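Local atomic coordinates of ribonuclease P protein component 3 (Thermococcus kodakarensis KOD1, PDB entry 3WYZ), a protein that probably serves as a protein subunit of ribonuclease P, the RNA-containing enzyme that cleaves the 5'-ends of tRNA precursors to give mature tRNA. Residues A[209-212]-A[213-216]; A[200-203]-A[204-208]; A[163-166]-A[167-171]; A[123-126]-A[127-131]; A[99-102]-A[103-106]. All coordinates share one frame; numbering follows the deposited sequence. Where two conformers were deposited one is given.

Overall arrangement
All five interactions are local, each joining residues a few positions apart within one helix or at its ends in this TIM barrel-like chain, and each combines buried and exposed residues. Interactions 2, 4 and 1 lie at helix starts: E204 and D123 serve as acceptors for backbone N-H groups in interactions 2 and 4, whereas N210 in interaction 1 holds an arginine. Interactions 3 and 5 lie at helix ends that turn off through Schellman motifs, one carrying a CH-pi contact and the other a salt bridge. Interactions 4 and 5 belong to consecutive beta-alpha-beta units, and their centres are about 10 Å apart; interaction 3 packs between interactions 4 and 2, and interaction 2 runs on into interaction 1.

Interaction 1: A[209-212]-A[213-216]; sequences LNFY and PRTI
The first turn of helix 211-217, the last helix of the chain, is tied to N210 through R214. The backbone N of R214 reaches N210 O at 3.3 Å, and its guanidinium NH1 donates to N210 OD1 at 3.0 Å along an almost straight bond (171°). That oxygen lies in the guanidinium plane, although NH1 stands well above the plane of the N210 carboxamide. A bend at chi3 (44°) turns the arginine back alongside N210. F211 meets the same group differently: its ring stands nearly perpendicular to the guanidinium (planes 88° apart), with CD1 over one guanidinium face and NH2 near the ring plane, 4.1 Å from CD1. On the next step, T215 OG1 donates to F211 O at 3.2 Å, while the T215 backbone N makes weak bonds to both F211 O and Y212 O. P213 faces the sheet, touching V14 and M16 of strand 14-18. F8 adds a cation-pi contact to R214, and N210 ND2 bonds weakly to S9 O. The arginine's charge is therefore met by N210 OD1 and by F8, while F211 only packs on one guanidinium face; together they should limit its rotation and link the final helix to the N-terminal residues.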
# COMPACT_ATOMS: atom_id res chain seq x y z
N LEU A 209 -9.61 -5.68 -3.45
CA LEU A 209 -8.74 -6.30 -4.45
C LEU A 209 -9.19 -6.04 -5.89
O LEU A 209 -8.44 -6.29 -6.83
CB LEU A 209 -8.66 -7.80 -4.22
CG LEU A 209 -7.97 -8.28 -2.93
CD1 LEU A 209 -8.02 -9.80 -2.87
CD2 LEU A 209 -6.53 -7.78 -2.85
N ASN A 210 -10.41 -5.53 -6.06
CA ASN A 210 -11.01 -5.39 -7.39
C ASN A 210 -11.23 -3.92 -7.72
O ASN A 210 -10.45 -3.32 -8.48
CB ASN A 210 -12.31 -6.20 -7.44
CG ASN A 210 -12.95 -6.22 -8.82
OD1 ASN A 210 -12.68 -5.38 -9.67
ND2 ASN A 210 -13.82 -7.20 -9.04
N PHE A 211 -12.26 -3.33 -7.12
CA PHE A 211 -12.72 -2.00 -7.51
C PHE A 211 -11.73 -0.88 -7.18
O PHE A 211 -11.48 -0.01 -8.01
CB PHE A 211 -14.07 -1.71 -6.86
CG PHE A 211 -14.57 -0.33 -7.10
CD1 PHE A 211 -15.08 0.04 -8.34
CD2 PHE A 211 -14.53 0.62 -6.09
CE1 PHE A 211 -15.54 1.32 -8.57
CE2 PHE A 211 -14.99 1.91 -6.31
CZ PHE A 211 -15.49 2.26 -7.56
N TYR A 212 -11.19 -0.88 -5.97
CA TYR A 212 -10.31 0.21 -5.53
C TYR A 212 -8.94 0.23 -6.20
O TYR A 212 -8.44 1.30 -6.51
CB TYR A 212 -10.17 0.21 -4.01
CG TYR A 212 -11.42 0.70 -3.31
CD1 TYR A 212 -11.79 2.04 -3.36
CD2 TYR A 212 -12.25 -0.18 -2.63
CE1 TYR A 212 -12.93 2.49 -2.73
CE2 TYR A 212 -13.40 0.25 -2.01
CZ TYR A 212 -13.74 1.59 -2.06
OH TYR A 212 -14.89 2.02 -1.44
N PRO A 213 -8.32 -0.95 -6.42
CA PRO A 213 -7.11 -0.98 -7.24
C PRO A 213 -7.34 -0.47 -8.67
O PRO A 213 -6.47 0.22 -9.22
CB PRO A 213 -6.74 -2.46 -7.24
CG PRO A 213 -7.23 -2.95 -5.92
CD PRO A 213 -8.53 -2.22 -5.71
N ARG A 214 -8.49 -0.79 -9.26
CA ARG A 214 -8.87 -0.30 -10.60
C ARG A 214 -8.93 1.23 -10.68
O ARG A 214 -8.68 1.82 -11.74
CB ARG A 214 -10.21 -0.87 -11.03
CG ARG A 214 -10.17 -2.31 -11.52
CD ARG A 214 -11.55 -2.97 -11.47
NE ARG A 214 -12.61 -2.09 -11.98
CZ ARG A 214 -13.91 -2.22 -11.70
NH1 ARG A 214 -14.36 -3.20 -10.92
NH2 ARG A 214 -14.77 -1.35 -12.22
N THR A 215 -9.26 1.88 -9.57
CA THR A 215 -9.30 3.34 -9.48
C THR A 215 -7.92 3.99 -9.54
O THR A 215 -7.81 5.20 -9.77
CB THR A 215 -10.03 3.75 -8.17
OG1 THR A 215 -11.36 3.22 -8.20
CG2 THR A 215 -10.11 5.27 -8.00
N ILE A 216 -6.87 3.20 -9.31
CA ILE A 216 -5.49 3.70 -9.22
C ILE A 216 -4.60 3.25 -10.39
O ILE A 216 -3.84 4.06 -10.94
CB ILE A 216 -4.83 3.22 -7.91
CG1 ILE A 216 -5.68 3.63 -6.70
CG2 ILE A 216 -3.41 3.76 -7.78
CD1 ILE A 216 -5.38 2.84 -5.44

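Interaction 2: A[200-203]-A[204-208]; sequences MEIP and EARAS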
# COMPACT_ATOMS: atom_id res chain seq x y z
N MET A 200 -14.10 -6.58 7.65
CA MET A 200 -14.73 -6.27 6.37
C MET A 200 -15.81 -7.30 6.06
O MET A 200 -15.71 -8.46 6.44
CB MET A 200 -13.68 -6.25 5.25
CG MET A 200 -12.52 -5.29 5.50
SD MET A 200 -11.42 -5.17 4.08
CE MET A 200 -12.48 -4.26 2.98
N GLU A 201 -16.84 -6.87 5.35
CA GLU A 201 -17.84 -7.80 4.84
C GLU A 201 -17.26 -8.40 3.57
O GLU A 201 -16.25 -7.91 3.04
CB GLU A 201 -19.17 -7.09 4.54
CG GLU A 201 -19.80 -6.37 5.73
CD GLU A 201 -20.26 -7.29 6.85
OE1 GLU A 201 -20.33 -8.52 6.64
OE2 GLU A 201 -20.56 -6.78 7.95
N ILE A 202 -17.90 -9.45 3.07
CA ILE A 202 -17.41 -10.17 1.90
C ILE A 202 -17.25 -9.26 0.66
O ILE A 202 -16.20 -9.27 0.03
CB ILE A 202 -18.29 -11.42 1.60
CG1 ILE A 202 -18.06 -12.48 2.68
CG2 ILE A 202 -17.99 -11.98 0.21
CD1 ILE A 202 -18.98 -13.69 2.61
N PRO A 203 -18.29 -8.47 0.32
CA PRO A 203 -18.16 -7.58 -0.84
C PRO A 203 -17.15 -6.45 -0.64
O PRO A 203 -16.55 -6.00 -1.62
CB PRO A 203 -19.57 -7.01 -1.02
CG PRO A 203 -20.24 -7.19 0.30
CD PRO A 203 -19.66 -8.44 0.88
N GLU A 204 -16.96 -6.02 0.60
CA GLU A 204 -15.97 -4.99 0.91
C GLU A 204 -14.56 -5.52 0.70
O GLU A 204 -13.74 -4.86 0.05
CB GLU A 204 -16.14 -4.48 2.35
CG GLU A 204 -17.43 -3.70 2.58
CD GLU A 204 -17.69 -3.39 4.04
OE1 GLU A 204 -17.44 -4.26 4.90
OE2 GLU A 204 -18.16 -2.27 4.35
N ALA A 205 -14.28 -6.72 1.21
CA ALA A 205 -12.99 -7.37 0.99
C ALA A 205 -12.70 -7.58 -0.50
O ALA A 205 -11.57 -7.36 -0.95
CB ALA A 205 -12.94 -8.70 1.72
N ARG A 206 -13.72 -7.98 -1.24
CA ARG A 206 -13.62 -8.14 -2.69
C ARG A 206 -13.28 -6.82 -3.38
O ARG A 206 -12.45 -6.80 -4.29
CB ARG A 206 -14.94 -8.70 -3.24
CG ARG A 206 -14.92 -9.07 -4.72
CD ARG A 206 -16.30 -9.48 -5.20
NE ARG A 206 -16.82 -10.63 -4.46
CZ ARG A 206 -16.43 -11.89 -4.63
NH1 ARG A 206 -15.51 -12.21 -5.54
NH2 ARG A 206 -16.97 -12.85 -3.89
N ALA A 207 -13.93 -5.74 -2.96
CA ALA A 207 -13.68 -4.42 -3.56
C ALA A 207 -12.27 -3.91 -3.30
O ALA A 207 -11.71 -3.19 -4.13
CB ALA A 207 -14.70 -3.40 -3.05
N SER A 208 -11.68 -4.31 -2.17
CA SER A 208 -10.30 -3.95 -1.85
C SER A 208 -9.25 -4.59 -2.77
O SER A 208 -8.11 -4.12 -2.84
CB SER A 208 -9.99 -4.30 -0.39
OG SER A 208 -10.83 -3.56 0.48
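E204 OE1 accepts from the backbone N of E201 at 2.7 Å, with an N-H...O angle of 169° and through the anti lone pair of the carboxylate. E201 is the N-cap of helix 202-209 and E204 lies three residues on, so this is the bond from the third helical residue back to the cap that forms one half of a capping box; the E201 side chain leads away instead. E204 has CG beside its own backbone N (chi1 -67°) and an extended chain beyond, which carries the carboxylate back past the helix start and alongside E201, where OE1 also lies 3.3 Å from E201 CG. The helix itself begins with A205 N to E201 O at 2.9 Å, followed by R206 N to I202 O at 3.1 Å and A207 N to P203 O at 3.0 Å. P203, in the first turn, has no N-H to offer and needs no partner there. Further along, E204 O is gripped twice by one residue, by S208 N and by S208 OG, the latter at 3.2 Å. On the packing side, M200 CB lies 4.4 Å from A205 CB; M200 is modelled in two conformers, so contacts made by its side chain, CE included, are uncertain. W163 and K167 of helix 149-168 cover E204 outside the turn, with OE1 3.4 Å from W163 CZ2. The positive helix start would probably favour the charged form of E204, while the nearby E201 carboxylate would partly offset this.

Interaction 3: A[163-166]-A[167-171]; sequences WQLV and KKYRV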
# COMPACT_ATOMS: atom_id res chain seq x y z
N TRP A 163 -9.48 0.25 9.75
CA TRP A 163 -10.58 -0.14 8.86
C TRP A 163 -11.87 0.60 9.22
O TRP A 163 -12.55 1.12 8.35
CB TRP A 163 -10.81 -1.65 8.89
CG TRP A 163 -12.17 -2.05 8.38
CD1 TRP A 163 -13.14 -2.70 9.08
CD2 TRP A 163 -12.71 -1.79 7.08
NE1 TRP A 163 -14.26 -2.87 8.29
CE2 TRP A 163 -14.02 -2.32 7.06
CE3 TRP A 163 -12.22 -1.16 5.93
CZ2 TRP A 163 -14.85 -2.26 5.93
CZ3 TRP A 163 -13.05 -1.09 4.80
CH2 TRP A 163 -14.35 -1.63 4.82
N GLN A 164 -12.20 0.65 10.51
CA GLN A 164 -13.43 1.29 10.98
C GLN A 164 -13.47 2.77 10.60
O GLN A 164 -14.52 3.31 10.28
CB GLN A 164 -13.57 1.14 12.50
CG GLN A 164 -13.85 -0.29 12.97
CD GLN A 164 -13.65 -0.46 14.47
OE1 GLN A 164 -14.06 0.38 15.26
NE2 GLN A 164 -13.02 -1.56 14.86
N LEU A 165 -12.31 3.42 10.67
CA LEU A 165 -12.16 4.82 10.27
C LEU A 165 -12.24 4.97 8.75
O LEU A 165 -13.00 5.79 8.25
CB LEU A 165 -10.83 5.39 10.77
CG LEU A 165 -10.78 5.74 12.26
CD1 LEU A 165 -9.34 5.93 12.73
CD2 LEU A 165 -11.61 6.98 12.54
N VAL A 166 -11.45 4.18 8.04
CA VAL A 166 -11.48 4.11 6.58
C VAL A 166 -12.90 3.93 6.06
O VAL A 166 -13.33 4.62 5.12
CB VAL A 166 -10.59 2.95 6.06
CG1 VAL A 166 -10.95 2.54 4.64
CG2 VAL A 166 -9.11 3.32 6.13
N LYS A 167 -13.63 3.00 6.66
CA LYS A 167 -14.99 2.70 6.24
C LYS A 167 -15.95 3.87 6.48
O LYS A 167 -16.77 4.19 5.62
CB LYS A 167 -15.49 1.45 6.96
CG LYS A 167 -16.77 0.87 6.38
CD LYS A 167 -17.91 0.94 7.37
CE LYS A 167 -19.06 0.01 6.98
NZ LYS A 167 -19.89 -0.36 8.17
N LYS A 168 -15.82 4.51 7.65
CA LYS A 168 -16.69 5.63 8.02
C LYS A 168 -16.46 6.85 7.14
O LYS A 168 -17.40 7.49 6.69
CB LYS A 168 -16.48 6.01 9.49
CG LYS A 168 -17.59 6.89 10.06
CD LYS A 168 -17.26 7.38 11.45
CE LYS A 168 -17.39 6.28 12.50
NZ LYS A 168 -16.50 6.54 13.67
N TYR A 169 -15.19 7.17 6.88
CA TYR A 169 -14.83 8.33 6.08
C TYR A 169 -14.78 8.04 4.57
O TYR A 169 -14.44 8.91 3.78
CB TYR A 169 -13.50 8.91 6.56
CG TYR A 169 -13.64 9.68 7.85
CD1 TYR A 169 -13.53 9.06 9.08
CD2 TYR A 169 -13.89 11.06 7.83
CE1 TYR A 169 -13.67 9.77 10.26
CE2 TYR A 169 -14.03 11.77 9.00
CZ TYR A 169 -13.91 11.13 10.21
OH TYR A 169 -14.05 11.84 11.37
N ARG A 170 -15.12 6.82 4.18
CA ARG A 170 -15.15 6.42 2.77
C ARG A 170 -13.79 6.67 2.10
O ARG A 170 -13.72 7.26 1.03
CB ARG A 170 -16.29 7.12 2.03
CG ARG A 170 -17.64 7.02 2.74
CD ARG A 170 -18.81 7.08 1.77
NE ARG A 170 -18.97 5.84 1.00
CZ ARG A 170 -19.97 5.58 0.16
NH1 ARG A 170 -20.94 6.47 -0.05
NH2 ARG A 170 -20.01 4.41 -0.48
N VAL A 171 -12.73 6.24 2.76
CA VAL A 171 -11.37 6.41 2.24
C VAL A 171 -11.09 5.23 1.32
O VAL A 171 -11.45 4.10 1.65
CB VAL A 171 -10.31 6.43 3.36
CG1 VAL A 171 -8.92 6.70 2.79
CG2 VAL A 171 -10.65 7.47 4.41
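Consecutive i to i+4 bonds, K167 N to W163 O at 2.7 Å and Y169 N to L165 O at 2.9 Å among them, carry helix 149-168 to its C-terminus, where R170 takes positive phi (56°) and a Schellman motif ends it with V171 N on V166 O at 2.9 Å. The V171 donor lies in the plane of the V166 carbonyl, and V166 CG1 packs 4.1 Å from V171 CB, an apolar contact bridging the turn. One turn earlier the indole of W163 receives K167 in a CH-pi contact: K167 CB stands 3.9 Å from the centroid of the six-membered ring and 9° off its normal, while CG comes within 3.7 Å of CZ2. With CG of W163 anti to the backbone N (chi1 161°), the ring reaches forward along the helix to lie against the lysine's CB and CG. L165 and Y169 run side by side, L165 CD2 4.2 Å from Y169 CE1, and L165 O sits at the edge of the tyrosine ring. The Y169 hydroxyl pairs with H124 ND1, 2.9 Å from OH, on helix 124-133. Lysine methylenes thus lie over the indole while the charged end leads away, and the V166 carbonyl near the helix end, with fewer helical N-H groups to meet, finds its donor at V171.

Interaction 4: A[123-126]-A[127-131]; sequences DHTL and AGMAA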
# COMPACT_ATOMS: atom_id res chain seq x y z
N ASP A 123 -6.41 8.40 12.63
CA ASP A 123 -7.48 8.95 13.47
C ASP A 123 -8.51 9.71 12.62
O ASP A 123 -8.37 9.80 11.40
CB ASP A 123 -6.87 9.87 14.54
CG ASP A 123 -5.98 10.97 13.96
OD1 ASP A 123 -5.98 11.17 12.72
OD2 ASP A 123 -5.27 11.63 14.75
N HIS A 124 -9.54 10.23 13.28
CA HIS A 124 -10.56 11.03 12.60
C HIS A 124 -9.97 12.11 11.70
O HIS A 124 -10.48 12.34 10.60
CB HIS A 124 -11.50 11.68 13.63
CG HIS A 124 -12.42 10.71 14.31
ND1 HIS A 124 -13.62 10.31 13.76
CD2 HIS A 124 -12.32 10.06 15.49
CE1 HIS A 124 -14.22 9.46 14.58
NE2 HIS A 124 -13.45 9.29 15.64
N THR A 125 -8.90 12.76 12.16
CA THR A 125 -8.23 13.83 11.41
C THR A 125 -7.61 13.30 10.11
O THR A 125 -7.90 13.81 9.03
CB THR A 125 -7.13 14.51 12.26
OG1 THR A 125 -7.71 15.09 13.43
CG2 THR A 125 -6.40 15.60 11.47
N LEU A 126 -6.75 12.29 10.22
CA LEU A 126 -6.10 11.72 9.04
C LEU A 126 -7.08 11.02 8.12
O LEU A 126 -6.92 11.06 6.89
CB LEU A 126 -5.00 10.74 9.45
CG LEU A 126 -3.77 11.32 10.13
CD1 LEU A 126 -2.92 10.24 10.77
CD2 LEU A 126 -2.95 12.11 9.12
N ALA A 127 -8.10 10.39 8.70
CA ALA A 127 -9.12 9.69 7.92
C ALA A 127 -9.87 10.68 7.05
O ALA A 127 -10.12 10.42 5.87
CB ALA A 127 -10.08 8.94 8.83
N GLY A 128 -10.22 11.82 7.65
CA GLY A 128 -10.90 12.90 6.95
C GLY A 128 -10.10 13.45 5.80
O GLY A 128 -10.61 13.58 4.70
N MET A 129 -8.83 13.78 6.06
CA MET A 129 -7.96 14.33 5.02
C MET A 129 -7.71 13.33 3.89
O MET A 129 -7.62 13.72 2.73
CB MET A 129 -6.62 14.76 5.60
CG MET A 129 -6.70 16.00 6.48
SD MET A 129 -5.05 16.63 6.88
CE MET A 129 -4.46 15.36 7.98
N ALA A 130 -7.60 12.05 4.23
CA ALA A 130 -7.39 11.01 3.22
C ALA A 130 -8.56 10.90 2.24
O ALA A 130 -8.36 10.68 1.04
CB ALA A 130 -7.14 9.66 3.89
N ALA A 131 -9.78 11.05 2.75
CA ALA A 131 -10.97 10.99 1.91
C ALA A 131 -11.06 12.23 1.00
O ALA A 131 -11.32 12.11 -0.20
CB ALA A 131 -12.21 10.88 2.77
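D123, the N-cap of helix 124-133, offers both its carbonyl and its side chain to the first turn. D123 O takes A127 N at 2.8 Å, and D123 OD1 accepts from L126 N, also at 2.8 Å, with an N-H...O angle of 173°. A chi1 of 54° puts the carboxylate over the helix start, where it meets L126 N almost along its own C-O axis. The regular backbone bonds follow, G128 N to H124 O at 3.0 Å, M129 N to T125 O at 3.1 Å and A130 N to L126 O at 2.9 Å. This helix is the crossover of the beta-alpha-beta unit that runs from strand 109-111 to strand 136-140, and its neighbours are helices 96-104 and 149-168. Apolar contacts centre on M129, whose bend at chi3 (-70°) brings CE back toward the preceding turn. That methyl lies 3.8 Å from L126 CD2, the two side chains crossing at a slant, and 4.0 Å from T125 CG2, beside which M129 runs in the same direction. L126, M129 and A130 also face helix 96-104, where R100 and I103 meet them, while A127 turns to F122, L165 and Y169.

Interaction 5: A[99-102]-A[103-106]; sequences NRMA and IESG
E104 folds back over R100 on helix 96-104, the crossover helix of the beta-alpha-beta unit between strands 88-92 and 109-111, just before the helix ends in a Schellman motif at G106. Traced from its root, E104 CB lies 3.4 Å from R100 O, the carbonyl that also accepts E104 N at 2.8 Å, and CG lies 3.3 Å from the same oxygen. With CG beside the backbone N (chi1 -75°) and the chain extended beyond, CD comes within 3.5 Å of R100 NE. Of the two carboxylate oxygens, OE1 makes the salt bridge, 3.1 Å from NE. OE2 instead stands over one face of the guanidinium and lies 3.5 Å from R100 CD. The two planes are 34° apart, so the carboxylate tilts over the arginine rather than meeting it squarely through two N-H groups. R100 reaches this place through its bend at chi3 (66°), and L126 and M129 of helix 124-133 pack against it. The opposite charges on adjacent turns probably steady each other on this partly exposed flank. At the end of the helix G106 adopts positive phi, its N bonding back to I103 O. S105 uses two donors on one acceptor: its backbone N meets M101 O at 3.0 Å and its OG the same oxygen at 2.8 Å, with the M101 methyl CE close beside that hydroxyl.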
# COMPACT_ATOMS: atom_id res chain seq x y z
N ASN A 99 2.88 9.98 8.04
CA ASN A 99 1.49 9.63 7.79
C ASN A 99 0.66 10.85 7.36
O ASN A 99 -0.10 10.77 6.41
CB ASN A 99 0.85 8.99 9.03
CG ASN A 99 1.35 7.59 9.30
OD1 ASN A 99 2.23 7.10 8.62
ND2 ASN A 99 0.78 6.94 10.31
N ARG A 100 0.84 11.96 8.07
CA ARG A 100 0.12 13.20 7.76
C ARG A 100 0.56 13.81 6.43
O ARG A 100 -0.28 14.20 5.61
CB ARG A 100 0.31 14.22 8.89
CG ARG A 100 -0.61 15.44 8.81
CD ARG A 100 -0.03 16.63 9.55
NE ARG A 100 1.20 17.13 8.92
CZ ARG A 100 1.93 18.15 9.36
NH1 ARG A 100 1.59 18.82 10.46
NH2 ARG A 100 3.03 18.51 8.69
N MET A 101 1.87 13.90 6.22
CA MET A 101 2.42 14.52 5.01
C MET A 101 2.13 13.71 3.75
O MET A 101 1.97 14.27 2.66
CB MET A 101 3.93 14.73 5.14
CG MET A 101 4.55 15.54 4.01
SD MET A 101 3.85 17.20 3.87
CE MET A 101 4.70 17.80 2.41
N ALA A 102 2.08 12.39 3.88
CA ALA A 102 1.70 11.52 2.77
C ALA A 102 0.26 11.80 2.34
O ALA A 102 -0.03 11.87 1.15
CB ALA A 102 1.85 10.06 3.17
N ILE A 103 -0.62 11.98 3.32
CA ILE A 103 -2.02 12.31 3.07
C ILE A 103 -2.14 13.71 2.46
O ILE A 103 -2.81 13.89 1.44
CB ILE A 103 -2.88 12.27 4.36
CG1 ILE A 103 -2.92 10.85 4.96
CG2 ILE A 103 -4.29 12.79 4.10
CD1 ILE A 103 -3.52 9.80 4.06
N GLU A 104 -1.50 14.68 3.12
CA GLU A 104 -1.57 16.09 2.70
C GLU A 104 -1.10 16.31 1.25
O GLU A 104 -1.70 17.08 0.51
CB GLU A 104 -0.77 16.99 3.65
CG GLU A 104 -1.45 17.23 4.99
CD GLU A 104 -0.58 17.99 6.00
OE1 GLU A 104 0.67 17.91 5.92
OE2 GLU A 104 -1.16 18.65 6.89
N SER A 105 -0.06 15.59 0.86
CA SER A 105 0.53 15.73 -0.47
C SER A 105 -0.24 15.03 -1.61
O SER A 105 0.14 15.14 -2.77
CB SER A 105 1.97 15.23 -0.45
OG SER A 105 2.71 15.95 0.51
N GLY A 106 -1.32 14.31 -1.28
CA GLY A 106 -2.14 13.66 -2.31
C GLY A 106 -1.43 12.50 -2.97
O GLY A 106 -1.47 12.32 -4.18